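Local coordinates for succinate-semialdehyde dehydrogenase (Streptococcus pyogenes MGAS1882, PDB 4OGD), which probably oxidises succinic semialdehyde to succinate and can take NADP+ as its cofactor, as an enzyme of the aldehyde dehydrogenase family, at residues A[134-137]-A[138-142]. Sequence-based numbering, arbitrary orientation.
Sequences PYYQ and IMRVF
R140 presents a flat guanidinium to both Y136 and Q137. Over one face, near its centre, sits Q137 OE1, 3.1 Å from R140 CZ. The amide and guanidinium planes stand almost square to each other, 87° apart. The oxygen lies above the guanidinium plane, where the in-plane N-H bonds of R140 NH2 do not point, so the close approach is a polar contact and not a hydrogen bond. Y136 OH lies at the edge, almost in the guanidinium plane, and accepts a hydrogen bond from R140 NH1 at 2.9 Å, 159° at the hydrogen.

The aliphatic part of R140 lies across one face of the Y136 ring. R140 CG makes a CH-pi contact 4.0 Å from the ring centroid, offset toward the rim. The R140 chain bends at chi3 (-36°), and this turn carries NH1 back to the phenol oxygen. A water lies in the plane of the Y136 ring, at its edge. It accepts a bond of 2.7 Å from Q137 NE2 and a weak one from R140 NH1. Outside the segments, E437 forms a salt bridge with R140 NE, F426 makes a cation-pi contact with R140, and S420 bonds to Y136 OH. The guanidinium thus has partners at its edge and over a face, which probably restricts its rotation.

The backbone here winds into a helix. M139 N bonds to Y135 O at 2.9 Å, and R140 N bonds to Y136 O at 3.0 Å. I138 CD1 reaches back to P134 O, 3.2 Å away.

This is a buried i to i+4 tyrosine-arginine pair near the N-terminal end of helix 136-148. That helix is the crossover of the beta-alpha-beta unit between parallel strands 124-128 and 152-155, as in a Rossmann-type fold.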
loop_
_atom_site.group_PDB
_atom_site.type_symbol
_atom_site.label_atom_id
_atom_site.label_comp_id
_atom_site.label_asym_id
_atom_site.label_seq_id
_atom_site.Cartn_x
_atom_site.Cartn_y
_atom_site.Cartn_z
ATOM N N PRO A 134 -16.948 -16.722 2.716
ATOM C CA PRO A 134 -17.627 -15.669 3.488
ATOM C C PRO A 134 -17.031 -15.433 4.877
ATOM O O PRO A 134 -17.129 -14.322 5.391
ATOM C CB PRO A 134 -19.061 -16.193 3.627
ATOM C CG PRO A 134 -19.217 -17.213 2.561
ATOM C CD PRO A 134 -17.855 -17.840 2.398
ATOM N N TYR A 135 -16.435 -16.458 5.474
ATOM C CA TYR A 135 -15.835 -16.303 6.799
ATOM C C TYR A 135 -14.326 -16.083 6.748
ATOM O O TYR A 135 -13.806 -15.173 7.405
ATOM C CB TYR A 135 -16.201 -17.489 7.715
ATOM C CG TYR A 135 -17.321 -17.128 8.662
ATOM C CD1 TYR A 135 -18.532 -16.673 8.177
ATOM C CD2 TYR A 135 -17.153 -17.206 10.046
ATOM C CE1 TYR A 135 -19.554 -16.311 9.029
ATOM C CE2 TYR A 135 -18.182 -16.845 10.913
ATOM C CZ TYR A 135 -19.377 -16.394 10.392
ATOM O OH TYR A 135 -20.412 -16.019 11.232
ATOM N N TYR A 136 -13.634 -16.927 5.990
ATOM C CA TYR A 136 -12.183 -16.855 5.849
ATOM C C TYR A 136 -11.713 -15.493 5.365
ATOM O O TYR A 136 -10.737 -14.963 5.895
ATOM C CB TYR A 136 -11.707 -17.995 4.939
ATOM C CG TYR A 136 -10.328 -17.863 4.328
ATOM C CD1 TYR A 136 -9.173 -18.114 5.073
ATOM C CD2 TYR A 136 -10.185 -17.552 2.988
ATOM C CE1 TYR A 136 -7.906 -18.027 4.489
ATOM C CE2 TYR A 136 -8.936 -17.457 2.405
ATOM C CZ TYR A 136 -7.803 -17.697 3.154
ATOM O OH TYR A 136 -6.560 -17.597 2.559
ATOM N N GLN A 137 -12.416 -14.902 4.397
ATOM C CA GLN A 137 -11.982 -13.596 3.900
ATOM C C GLN A 137 -12.183 -12.492 4.944
ATOM O O GLN A 137 -11.442 -11.505 4.951
ATOM C CB GLN A 137 -12.653 -13.200 2.576
ATOM C CG GLN A 137 -12.544 -14.199 1.434
ATOM C CD GLN A 137 -11.135 -14.554 1.025
ATOM O OE1 GLN A 137 -10.167 -13.864 1.360
ATOM N NE2 GLN A 137 -11.011 -15.642 0.272
ATOM N N ILE A 138 -13.171 -12.638 5.826
ATOM C CA ILE A 138 -13.288 -11.690 6.939
ATOM C C ILE A 138 -12.167 -11.914 7.944
ATOM O O ILE A 138 -11.489 -10.970 8.360
ATOM C CB ILE A 138 -14.627 -11.806 7.697
ATOM C CG1 ILE A 138 -15.818 -11.608 6.760
ATOM C CG2 ILE A 138 -14.682 -10.764 8.809
ATOM C CD1 ILE A 138 -17.164 -11.912 7.441
ATOM N N MET A 139 -11.964 -13.165 8.335
ATOM C CA MET A 139 -11.027 -13.463 9.412
ATOM C C MET A 139 -9.604 -13.034 9.055
ATOM O O MET A 139 -8.850 -12.582 9.926
ATOM C CB MET A 139 -11.073 -14.953 9.790
ATOM C CG MET A 139 -10.297 -15.270 11.077
ATOM S SD MET A 139 -11.016 -14.463 12.518
ATOM C CE MET A 139 -12.256 -15.689 12.921
ATOM N N ARG A 140 -9.252 -13.139 7.775
ATOM C CA ARG A 140 -7.911 -12.758 7.322
ATOM C C ARG A 140 -7.579 -11.321 7.676
ATOM O O ARG A 140 -6.418 -10.997 7.921
ATOM C CB ARG A 140 -7.744 -12.964 5.808
ATOM C CG ARG A 140 -7.574 -14.423 5.402
ATOM C CD ARG A 140 -6.821 -14.623 4.082
ATOM N NE ARG A 140 -7.101 -13.616 3.068
ATOM C CZ ARG A 140 -7.105 -13.848 1.754
ATOM N NH1 ARG A 140 -6.866 -15.064 1.275
ATOM N NH2 ARG A 140 -7.374 -12.861 0.915
ATOM N N VAL A 141 -8.590 -10.460 7.689
ATOM C CA VAL A 141 -8.356 -9.053 8.002
ATOM C C VAL A 141 -8.851 -8.640 9.380
ATOM O O VAL A 141 -8.252 -7.762 9.999
ATOM C CB VAL A 141 -8.918 -8.102 6.918
ATOM C CG1 VAL A 141 -8.178 -8.316 5.623
ATOM C CG2 VAL A 141 -10.404 -8.317 6.712
ATOM N N PHE A 142 -9.921 -9.267 9.878
ATOM C CA PHE A 142 -10.377 -8.934 11.221
ATOM C C PHE A 142 -9.337 -9.299 12.286
ATOM O O PHE A 142 -9.057 -8.494 13.179
ATOM C CB PHE A 142 -11.718 -9.603 11.547
ATOM C CG PHE A 142 -12.101 -9.474 12.991
ATOM C CD1 PHE A 142 -12.496 -8.246 13.503
ATOM C CD2 PHE A 142 -12.027 -10.567 13.842
ATOM C CE1 PHE A 142 -12.830 -8.110 14.849
ATOM C CE2 PHE A 142 -12.350 -10.433 15.190
ATOM C CZ PHE A 142 -12.754 -9.214 15.684
HETATM O O HOH W 1 -8.652 -16.430 -0.847
#